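Local coordinates for putative exported protein (Bordetella pertussis Tohama I, PDB 2PFY), which serves as an extracytoplasmic solute receptor of the DctP family that binds pyroglutamic acid, presumably for a tripartite ATP-independent periplasmic transporter, at residues 94-99 / 295-299; 81-85 / 273-277; 1-5 / 33-37. One frame throughout, in Å; residues are numbered along the deposited sequence.

Contact 1: 94-99 / 295-299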
ATOM      1  N   LYS A  94      -5.343  -1.490  14.443  1.00 31.91           N
ATOM      2  CA  LYS A  94      -4.946  -0.802  15.652  1.00 33.12           C
ATOM      3  C   LYS A  94      -3.762   0.089  15.337  1.00 32.54           C
ATOM      4  O   LYS A  94      -3.740   1.259  15.724  1.00 32.66           O
ATOM      5  CB  LYS A  94      -4.587  -1.814  16.743  1.00 34.13           C
ATOM      6  CG  LYS A  94      -4.248  -1.194  18.124  1.00 35.90           C
ATOM      7  CD  LYS A  94      -4.232  -2.287  19.217  1.00 36.15           C
ATOM      8  CE  LYS A  94      -3.985  -1.682  20.618  1.00 40.55           C
ATOM      9  NZ  LYS A  94      -4.344  -0.213  20.687  1.00 41.08           N
ATOM     10  N   LEU A  95      -2.796  -0.446  14.591  1.00 31.63           N
ATOM     11  CA  LEU A  95      -1.666   0.358  14.143  1.00 30.69           C
ATOM     12  C   LEU A  95      -2.136   1.575  13.316  1.00 30.69           C
ATOM     13  O   LEU A  95      -1.625   2.687  13.494  1.00 30.83           O
ATOM     14  CB  LEU A  95      -0.643  -0.505  13.375  1.00 30.46           C
ATOM     15  CG  LEU A  95       0.641   0.179  12.852  1.00 30.71           C
ATOM     16  CD1 LEU A  95       1.470   0.867  14.003  1.00 27.14           C
ATOM     17  CD2 LEU A  95       1.533  -0.763  12.052  1.00 28.77           C
ATOM     18  N   TRP A  96      -3.110   1.361  12.427  1.00 30.04           N
ATOM     19  CA  TRP A  96      -3.629   2.418  11.555  1.00 29.91           C
ATOM     20  C   TRP A  96      -4.301   3.530  12.378  1.00 31.19           C
ATOM     21  O   TRP A  96      -4.089   4.719  12.148  1.00 30.27           O
ATOM     22  CB  TRP A  96      -4.575   1.845  10.482  1.00 28.14           C
ATOM     23  CG  TRP A  96      -5.289   2.927   9.675  1.00 26.67           C
ATOM     24  CD1 TRP A  96      -6.624   3.226   9.706  1.00 25.52           C
ATOM     25  CD2 TRP A  96      -4.694   3.873   8.770  1.00 25.25           C
ATOM     26  NE1 TRP A  96      -6.904   4.268   8.865  1.00 23.19           N
ATOM     27  CE2 TRP A  96      -5.745   4.692   8.277  1.00 24.48           C
ATOM     28  CE3 TRP A  96      -3.380   4.087   8.299  1.00 25.04           C
ATOM     29  CZ2 TRP A  96      -5.528   5.729   7.360  1.00 24.32           C
ATOM     30  CZ3 TRP A  96      -3.160   5.115   7.384  1.00 25.37           C
ATOM     31  CH2 TRP A  96      -4.241   5.922   6.917  1.00 25.74           C
ATOM     32  N   LYS A  97      -5.108   3.118  13.342  1.00 33.19           N
ATOM     33  CA  LYS A  97      -5.793   4.050  14.240  1.00 35.61           C
ATOM     34  C   LYS A  97      -4.774   4.965  14.984  1.00 35.51           C
ATOM     35  O   LYS A  97      -5.009   6.164  15.128  1.00 36.10           O
ATOM     36  CB  LYS A  97      -6.660   3.248  15.208  1.00 35.90           C
ATOM     37  CG  LYS A  97      -8.165   3.553  15.125  1.00 42.18           C
ATOM     38  CD  LYS A  97      -8.875   3.109  16.448  1.00 47.65           C
ATOM     39  CE  LYS A  97      -9.393   4.318  17.270  1.00 50.10           C
ATOM     40  NZ  LYS A  97      -9.038   4.212  18.723  1.00 51.22           N
ATOM     41  N   ALA A  98      -3.634   4.406  15.398  1.00 35.39           N
ATOM     42  CA  ALA A  98      -2.502   5.164  15.986  1.00 34.87           C
ATOM     43  C   ALA A  98      -1.692   5.986  14.974  1.00 35.03           C
ATOM     44  O   ALA A  98      -1.084   7.008  15.335  1.00 34.31           O
ATOM     45  CB  ALA A  98      -1.534   4.199  16.712  1.00 35.38           C
ATOM     46  N   THR A  99      -1.640   5.521  13.724  1.00 33.06           N
ATOM     47  CA  THR A  99      -0.811   6.159  12.689  1.00 32.79           C
ATOM     48  C   THR A  99      -1.531   7.340  12.031  1.00 32.95           C
ATOM     49  O   THR A  99      -0.931   8.423  11.825  1.00 32.00           O
ATOM     50  CB  THR A  99      -0.403   5.134  11.608  1.00 32.71           C
ATOM     51  OG1 THR A  99       0.310   4.057  12.223  1.00 31.88           O
ATOM     52  CG2 THR A  99       0.477   5.749  10.554  1.00 31.87           C
ATOM     53  N   LEU A 295       3.538   7.028  18.698  1.00 50.04           N
ATOM     54  CA  LEU A 295       2.778   6.154  17.787  1.00 49.48           C
ATOM     55  C   LEU A 295       2.869   4.698  18.279  1.00 49.10           C
ATOM     56  O   LEU A 295       1.853   4.042  18.508  1.00 48.62           O
ATOM     57  CB  LEU A 295       3.275   6.313  16.340  1.00 48.83           C
ATOM     58  CG  LEU A 295       2.557   5.660  15.143  1.00 48.35           C
ATOM     59  CD1 LEU A 295       3.221   6.067  13.834  1.00 43.04           C
ATOM     60  CD2 LEU A 295       2.522   4.142  15.259  1.00 44.61           C
ATOM     61  N   LEU A 296       4.095   4.217  18.454  1.00 49.43           N
ATOM     62  CA  LEU A 296       4.343   2.870  18.963  1.00 49.85           C
ATOM     63  C   LEU A 296       3.704   2.610  20.336  1.00 50.30           C
ATOM     64  O   LEU A 296       3.078   1.566  20.536  1.00 50.10           O
ATOM     65  CB  LEU A 296       5.840   2.586  18.987  1.00 49.95           C
ATOM     66  CG  LEU A 296       6.494   1.577  18.037  1.00 50.60           C
ATOM     67  CD1 LEU A 296       5.787   1.427  16.668  1.00 52.08           C
ATOM     68  CD2 LEU A 296       7.983   1.875  17.877  1.00 49.70           C
ATOM     69  N   ASP A 297       3.834   3.565  21.264  1.00 50.40           N
ATOM     70  CA  ASP A 297       3.114   3.503  22.549  1.00 50.75           C
ATOM     71  C   ASP A 297       1.607   3.370  22.367  1.00 50.22           C
ATOM     72  O   ASP A 297       0.979   2.497  22.984  1.00 50.32           O
ATOM     73  CB  ASP A 297       3.417   4.737  23.431  1.00 51.31           C
ATOM     74  CG  ASP A 297       4.879   4.816  23.857  1.00 52.22           C
ATOM     75  OD1 ASP A 297       5.549   3.757  23.906  1.00 50.41           O
ATOM     76  OD2 ASP A 297       5.354   5.954  24.138  1.00 54.52           O
ATOM     77  N   ALA A 298       1.029   4.229  21.526  1.00 49.41           N
ATOM     78  CA  ALA A 298      -0.399   4.169  21.214  1.00 49.36           C
ATOM     79  C   ALA A 298      -0.818   2.805  20.639  1.00 49.32           C
ATOM     80  O   ALA A 298      -1.854   2.255  21.036  1.00 49.31           O
ATOM     81  CB  ALA A 298      -0.798   5.299  20.265  1.00 49.57           C
ATOM     82  N   TYR A 299      -0.014   2.275  19.711  1.00 48.91           N
ATOM     83  CA  TYR A 299      -0.267   0.955  19.120  1.00 48.70           C
ATOM     84  C   TYR A 299      -0.199  -0.148  20.170  1.00 50.46           C
ATOM     85  O   TYR A 299      -1.139  -0.941  20.315  1.00 50.20           O
ATOM     86  CB  TYR A 299       0.741   0.651  18.002  1.00 46.58           C
ATOM     87  CG  TYR A 299       0.710  -0.785  17.487  1.00 43.35           C
ATOM     88  CD1 TYR A 299      -0.482  -1.371  17.043  1.00 40.70           C
ATOM     89  CD2 TYR A 299       1.876  -1.549  17.439  1.00 41.45           C
ATOM     90  CE1 TYR A 299      -0.507  -2.696  16.557  1.00 39.42           C
ATOM     91  CE2 TYR A 299       1.863  -2.877  16.955  1.00 40.00           C
ATOM     92  CZ  TYR A 299       0.675  -3.433  16.517  1.00 40.15           C
ATOM     93  OH  TYR A 299       0.670  -4.727  16.055  1.00 38.70           O
TER
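L95 lies over one face of the Y299 ring, its CD1 standing 3.9 Å above the ring plane and displaced toward the rim. The CB of the same leucine adds an off-centre CH-pi contact, 4.2 Å from the centroid of the Y299 ring, while CG of K94 approaches that ring obliquely. This is a helix pair crossing in a roughly antiparallel sense, in which the C-terminal helix 290-300 of this solute-binding protein is laid on helix 89-108. The short segments run at 140° to one another, and their axes come within 8.6 Å. Between the helices the methyl groups of A98 and A298 meet at 3.8 Å, CB to CB. Next to them, CD1 of L95 meets CD2 of L295 at 3.7 Å, so one leucine serves both the second leucine and the tyrosine ring. Y299 carries its CG anti to the backbone N (chi1 170°), which leads the ring out along helix 89-108, where its hydroxyl is bonded to the carbonyl oxygen of L85. At the exposed margin, the aliphatic chain of K94 runs past the backbone carbonyl of Y299 and bends at its last torsion. Its NZ is 3.3 Å from Y299 O, but the angle is too poor for a hydrogen bond, and the amine makes a weak one to the carbonyl oxygen of K301. At the other end T99 borders the isobutyl group of L295. OG1 of T99 donates a hydrogen bond of 2.7 Å to L95 O, from above the carbonyl plane, 46° out of it.

Contact 2: 81-85 / 273-277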
ATOM      1  N   SER A  81       5.001  -0.997   7.133  1.00 25.79           N
ATOM      2  CA  SER A  81       5.834  -1.919   6.368  1.00 26.09           C
ATOM      3  C   SER A  81       6.937  -2.610   7.190  1.00 26.46           C
ATOM      4  O   SER A  81       7.795  -3.283   6.623  1.00 26.80           O
ATOM      5  CB  SER A  81       6.426  -1.224   5.135  1.00 25.70           C
ATOM      6  OG  SER A  81       5.389  -0.724   4.290  1.00 27.83           O
ATOM      7  N   VAL A  82       6.929  -2.426   8.510  1.00 26.72           N
ATOM      8  CA  VAL A  82       7.882  -3.130   9.383  1.00 27.21           C
ATOM      9  C   VAL A  82       7.463  -4.603   9.530  1.00 26.79           C
ATOM     10  O   VAL A  82       6.368  -4.869  10.019  1.00 27.57           O
ATOM     11  CB  VAL A  82       7.968  -2.495  10.797  1.00 27.35           C
ATOM     12  CG1 VAL A  82       8.846  -3.391  11.742  1.00 29.58           C
ATOM     13  CG2 VAL A  82       8.469  -1.033  10.736  1.00 27.55           C
ATOM     14  N   PRO A  83       8.304  -5.551   9.070  1.00 26.92           N
ATOM     15  CA  PRO A  83       7.887  -6.958   9.117  1.00 27.65           C
ATOM     16  C   PRO A  83       7.486  -7.448  10.497  1.00 29.25           C
ATOM     17  O   PRO A  83       8.170  -7.167  11.503  1.00 29.47           O
ATOM     18  CB  PRO A  83       9.090  -7.719   8.542  1.00 27.16           C
ATOM     19  CG  PRO A  83       9.773  -6.695   7.619  1.00 26.82           C
ATOM     20  CD  PRO A  83       9.612  -5.383   8.398  1.00 26.91           C
ATOM     21  N   PHE A  84       6.337  -8.108  10.541  1.00 29.48           N
ATOM     22  CA  PHE A  84       5.810  -8.772  11.725  1.00 31.40           C
ATOM     23  C   PHE A  84       5.441  -7.884  12.929  1.00 32.11           C
ATOM     24  O   PHE A  84       5.076  -8.390  14.003  1.00 32.93           O
ATOM     25  CB  PHE A  84       6.687  -9.974  12.081  1.00 31.94           C
ATOM     26  CG  PHE A  84       6.741 -10.961  10.986  1.00 32.26           C
ATOM     27  CD1 PHE A  84       5.638 -11.746  10.706  1.00 32.91           C
ATOM     28  CD2 PHE A  84       7.836 -11.017  10.140  1.00 34.44           C
ATOM     29  CE1 PHE A  84       5.652 -12.642   9.641  1.00 33.16           C
ATOM     30  CE2 PHE A  84       7.863 -11.914   9.063  1.00 35.64           C
ATOM     31  CZ  PHE A  84       6.778 -12.733   8.822  1.00 34.09           C
ATOM     32  N   LEU A  85       5.505  -6.568  12.749  1.00 31.54           N
ATOM     33  CA  LEU A  85       4.992  -5.661  13.767  1.00 30.84           C
ATOM     34  C   LEU A  85       3.465  -5.737  13.881  1.00 30.56           C
ATOM     35  O   LEU A  85       2.893  -5.718  14.980  1.00 29.94           O
ATOM     36  CB  LEU A  85       5.458  -4.232  13.465  1.00 30.87           C
ATOM     37  CG  LEU A  85       4.924  -3.107  14.375  1.00 31.98           C
ATOM     38  CD1 LEU A  85       5.472  -3.175  15.802  1.00 31.64           C
ATOM     39  CD2 LEU A  85       5.226  -1.762  13.779  1.00 30.60           C
ATOM     40  N   LEU A 273      12.801 -13.646   8.969  1.00 31.87           N
ATOM     41  CA  LEU A 273      12.024 -12.420   8.707  1.00 31.49           C
ATOM     42  C   LEU A 273      11.627 -11.716  10.002  1.00 31.61           C
ATOM     43  O   LEU A 273      11.595 -10.486  10.048  1.00 31.04           O
ATOM     44  CB  LEU A 273      10.788 -12.727   7.858  1.00 31.68           C
ATOM     45  CG  LEU A 273      11.031 -13.170   6.404  1.00 31.52           C
ATOM     46  CD1 LEU A 273       9.688 -13.500   5.680  1.00 32.56           C
ATOM     47  CD2 LEU A 273      11.810 -12.124   5.621  1.00 33.95           C
ATOM     48  N   GLN A 274      11.319 -12.498  11.038  1.00 32.50           N
ATOM     49  CA  GLN A 274      11.065 -11.966  12.384  1.00 34.73           C
ATOM     50  C   GLN A 274      12.295 -11.220  12.925  1.00 34.20           C
ATOM     51  O   GLN A 274      12.168 -10.142  13.511  1.00 34.20           O
ATOM     52  CB  GLN A 274      10.616 -13.075  13.354  1.00 34.87           C
ATOM     53  CG  GLN A 274       9.140 -13.535  13.127  1.00 38.66           C
ATOM     54  CD  GLN A 274       8.795 -14.922  13.705  1.00 38.21           C
ATOM     55  OE1 GLN A 274       9.594 -15.538  14.421  1.00 45.52           O
ATOM     56  NE2 GLN A 274       7.594 -15.413  13.386  1.00 39.59           N
ATOM     57  N   ALA A 275      13.476 -11.791  12.718  1.00 34.59           N
ATOM     58  CA  ALA A 275      14.729 -11.120  13.109  1.00 34.92           C
ATOM     59  C   ALA A 275      14.947  -9.843  12.284  1.00 35.02           C
ATOM     60  O   ALA A 275      15.350  -8.809  12.845  1.00 34.34           O
ATOM     61  CB  ALA A 275      15.936 -12.065  13.011  1.00 35.20           C
ATOM     62  N   ILE A 276      14.639  -9.909  10.976  1.00 34.21           N
ATOM     63  CA  ILE A 276      14.680  -8.719  10.120  1.00 33.76           C
ATOM     64  C   ILE A 276      13.722  -7.616  10.613  1.00 33.41           C
ATOM     65  O   ILE A 276      14.073  -6.440  10.574  1.00 32.66           O
ATOM     66  CB  ILE A 276      14.475  -9.054   8.615  1.00 34.17           C
ATOM     67  CG1 ILE A 276      15.749  -9.699   8.047  1.00 34.62           C
ATOM     68  CG2 ILE A 276      14.105  -7.802   7.793  1.00 33.61           C
ATOM     69  CD1 ILE A 276      15.600 -10.206   6.662  1.00 35.78           C
ATOM     70  N   GLY A 277      12.529  -8.022  11.077  1.00 33.10           N
ATOM     71  CA  GLY A 277      11.534  -7.135  11.655  1.00 33.55           C
ATOM     72  C   GLY A 277      11.994  -6.447  12.927  1.00 34.77           C
ATOM     73  O   GLY A 277      11.747  -5.245  13.114  1.00 34.22           O
TER
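F84 meets helix 267-287 in two different ways, with an edge to L273 and a face to Q274. CE2 of the F84 ring comes to 3.3 Å from CB of L273, which sits near the ring plane, a tight apolar contact at the rim of the ring. Over one face lies CG of Q274, 4.0 Å above the plane of the F84 ring and offset toward its rim. The glutamine chain is extended beyond that carbon; the methylene CG does the touching, and the amide beyond it is turned 89° from the ring plane. With its CG anti to its own carbonyl carbon (chi1 -60°), F84 holds the ring against the helix surface while its backbone takes positive phi and is hydrogen-bonded to A204. P83 approaches in another manner, backbone first. Its carbonyl oxygen lies 3.4 Å from CA of G277 in a CA-H...O contact with an angle of 133° at the hydrogen, and the lack of a side chain on G277 allows that close approach. The proline ring reaches the same glycine through CB, 4.0 Å from G277 CA, and CG of P83 makes a looser apolar contact with CG2 of I276. V82 adds CG1, 3.7 Å from G277 O. The result is a buried case of loop-on-helix packing, and the side chain of P83 is about 13 Å from the bound pyroglutamic acid. The loop leads into helix 89-108; M280 and V281 of helix 267-287 continue the surface that P83 and V82 touch, and M152 of helix 147-155 also packs on P83.

Contact 3: 1-5 / 33-37; sequences ATSWT and GALEI
T2, S3 and W4 pair in parallel register with L35, E36 and I37, the two short strands lying 4.7 Å apart at closest and 21° from exact alignment. T2 N donates to A34 O, E36 N to T2 O at 2.9 Å, and W4 N to E36 O at 2.8 Å. The last two are close to straight, whereas the first is more bent, with 142° at the hydrogen and the donor tilted from the carbonyl plane. CA-H...O contacts, such as L35 CA to T2 O, fill in between them. On one side of the sheet stand T2, L35, W4 and I37. The L35 side chain, its CG anti to the backbone N (chi1 177°), leans back toward the first strand and lays CD1 over the indole face, 4.0 Å from the centroid of the W4 six-membered ring. I37 runs alongside W4 and brings its CG1 to 3.5 Å from CD1 of W4. This pairing closes a beta-alpha-beta unit made of strand 2-7, helix 15-30 and strand 35-40, the last being an edge strand of its sheet within the chain. The connecting helix packs on this apolar side, through V27 on L35 and through F23, A24 and V27 on I37. S3 and E36 point to the other side, where OE1 of E36 forms a salt bridge with K38. Near the chain start, a water 3.1 Å from A34 O donates to that oxygen, which thus receives bonds from both T2 N and the water; the same water is hydrogen-bonded to OG1 of T2.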
ATOM      1  N   ALA A   1     -20.609  24.158 -10.210  1.00 34.05           N
ATOM      2  CA  ALA A   1     -20.109  22.754 -10.281  1.00 33.41           C
ATOM      3  C   ALA A   1     -18.587  22.743 -10.412  1.00 32.83           C
ATOM      4  O   ALA A   1     -17.986  23.704 -10.940  1.00 34.19           O
ATOM      5  CB  ALA A   1     -20.760  22.001 -11.426  1.00 33.33           C
ATOM      6  N   THR A   2     -17.971  21.692  -9.886  1.00 29.87           N
ATOM      7  CA  THR A   2     -16.526  21.591  -9.836  1.00 28.32           C
ATOM      8  C   THR A   2     -16.187  20.209 -10.373  1.00 26.85           C
ATOM      9  O   THR A   2     -16.862  19.243 -10.000  1.00 25.10           O
ATOM     10  CB  THR A   2     -16.023  21.732  -8.400  1.00 28.41           C
ATOM     11  OG1 THR A   2     -16.415  23.013  -7.879  1.00 30.85           O
ATOM     12  CG2 THR A   2     -14.512  21.643  -8.325  1.00 28.75           C
ATOM     13  N   SER A   3     -15.187  20.141 -11.270  1.00 25.95           N
ATOM     14  CA  SER A   3     -14.598  18.884 -11.754  1.00 25.77           C
ATOM     15  C   SER A   3     -13.199  18.733 -11.196  1.00 24.31           C
ATOM     16  O   SER A   3     -12.378  19.655 -11.320  1.00 23.49           O
ATOM     17  CB  SER A   3     -14.469  18.872 -13.280  1.00 26.81           C
ATOM     18  OG  SER A   3     -15.636  19.381 -13.869  1.00 30.40           O
ATOM     19  N   TRP A   4     -12.910  17.552 -10.653  1.00 22.58           N
ATOM     20  CA  TRP A   4     -11.603  17.178 -10.111  1.00 22.75           C
ATOM     21  C   TRP A   4     -11.092  16.024 -10.951  1.00 22.25           C
ATOM     22  O   TRP A   4     -11.880  15.139 -11.326  1.00 20.46           O
ATOM     23  CB  TRP A   4     -11.859  16.410  -8.839  1.00 25.56           C
ATOM     24  CG  TRP A   4     -11.614  16.884  -7.536  1.00 28.27           C
ATOM     25  CD1 TRP A   4     -11.441  16.078  -6.402  1.00 31.05           C
ATOM     26  CD2 TRP A   4     -11.588  18.178  -7.093  1.00 26.15           C
ATOM     27  NE1 TRP A   4     -11.252  16.832  -5.316  1.00 23.62           N
ATOM     28  CE2 TRP A   4     -11.357  18.137  -5.707  1.00 27.50           C
ATOM     29  CE3 TRP A   4     -11.711  19.397  -7.715  1.00 26.29           C
ATOM     30  CZ2 TRP A   4     -11.247  19.261  -4.963  1.00 23.65           C
ATOM     31  CZ3 TRP A   4     -11.602  20.457  -6.989  1.00 26.12           C
ATOM     32  CH2 TRP A   4     -11.372  20.407  -5.628  1.00 30.91           C
ATOM     33  N   THR A   5      -9.778  15.930 -11.112  1.00 20.25           N
ATOM     34  CA  THR A   5      -9.181  14.724 -11.663  1.00 20.76           C
ATOM     35  C   THR A   5      -8.440  14.002 -10.554  1.00 21.20           C
ATOM     36  O   THR A   5      -7.743  14.616  -9.739  1.00 19.01           O
ATOM     37  CB  THR A   5      -8.190  15.047 -12.819  1.00 20.85           C
ATOM     38  OG1 THR A   5      -8.924  15.703 -13.870  1.00 21.36           O
ATOM     39  CG2 THR A   5      -7.558  13.731 -13.389  1.00 20.28           C
ATOM     40  N   GLY A  33     -24.168  16.287  -7.844  1.00 31.41           N
ATOM     41  CA  GLY A  33     -23.491  16.744  -9.039  1.00 30.98           C
ATOM     42  C   GLY A  33     -22.565  17.944  -8.898  1.00 29.91           C
ATOM     43  O   GLY A  33     -21.844  18.263  -9.837  1.00 30.35           O
ATOM     44  N   ALA A  34     -22.555  18.590  -7.741  1.00 28.95           N
ATOM     45  CA  ALA A  34     -21.707  19.780  -7.543  1.00 28.99           C
ATOM     46  C   ALA A  34     -20.203  19.468  -7.562  1.00 28.26           C
ATOM     47  O   ALA A  34     -19.410  20.347  -7.880  1.00 27.80           O
ATOM     48  CB  ALA A  34     -22.084  20.539  -6.244  1.00 29.60           C
ATOM     49  N   LEU A  35     -19.807  18.240  -7.190  1.00 26.14           N
ATOM     50  CA  LEU A  35     -18.411  17.843  -7.356  1.00 24.76           C
ATOM     51  C   LEU A  35     -18.339  16.514  -8.100  1.00 25.15           C
ATOM     52  O   LEU A  35     -18.911  15.491  -7.653  1.00 24.51           O
ATOM     53  CB  LEU A  35     -17.669  17.772  -6.014  1.00 25.19           C
ATOM     54  CG  LEU A  35     -16.189  17.301  -6.041  1.00 24.51           C
ATOM     55  CD1 LEU A  35     -15.296  18.240  -6.901  1.00 19.48           C
ATOM     56  CD2 LEU A  35     -15.608  17.174  -4.627  1.00 24.46           C
ATOM     57  N   GLU A  36     -17.643  16.533  -9.231  1.00 25.06           N
ATOM     58  CA  GLU A  36     -17.431  15.308 -10.020  1.00 25.08           C
ATOM     59  C   GLU A  36     -15.939  14.981 -10.043  1.00 24.41           C
ATOM     60  O   GLU A  36     -15.110  15.828 -10.404  1.00 24.28           O
ATOM     61  CB  GLU A  36     -17.985  15.442 -11.444  1.00 25.71           C
ATOM     62  CG  GLU A  36     -17.761  14.134 -12.247  1.00 32.03           C
ATOM     63  CD  GLU A  36     -18.569  14.025 -13.517  1.00 37.65           C
ATOM     64  OE1 GLU A  36     -18.590  15.019 -14.270  1.00 38.54           O
ATOM     65  OE2 GLU A  36     -19.139  12.917 -13.774  1.00 40.32           O
ATOM     66  N   ILE A  37     -15.599  13.768  -9.622  1.00 22.46           N
ATOM     67  CA  ILE A  37     -14.215  13.351  -9.606  1.00 21.54           C
ATOM     68  C   ILE A  37     -14.066  12.278 -10.684  1.00 22.11           C
ATOM     69  O   ILE A  37     -14.767  11.290 -10.664  1.00 21.68           O
ATOM     70  CB  ILE A  37     -13.806  12.801  -8.242  1.00 21.54           C
ATOM     71  CG1 ILE A  37     -14.045  13.881  -7.144  1.00 20.65           C
ATOM     72  CG2 ILE A  37     -12.340  12.287  -8.318  1.00 19.34           C
ATOM     73  CD1 ILE A  37     -13.882  13.394  -5.688  1.00 19.97           C
TER
HETATM   74  O   HOH W   1     -18.462  22.305  -5.691  1.00 37.28           O

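Contacts 1 and 2 are neighbours, whereas contact 3 stands apart, its nearest atoms about 17 Å from contact 1 and about 25 Å from contact 2. Residues 81-85 of contact 2 lead into helix 89-108 of contact 1, and helices 267-287 and 290-300 follow one another, so the two contacts alternate along the chain and fasten successive C-terminal helices to successive early segments. They also touch where CD2 of L95 packs on CD2 of L85 at 4.2 Å. Contact 2 is buried; contacts 1 and 3 reach the surface. Apolar side chains carry contact 1, contact 2 adds a close backbone approach at a glycine, and backbone hydrogen bonds order contact 3, across the chain's centre from contact 2.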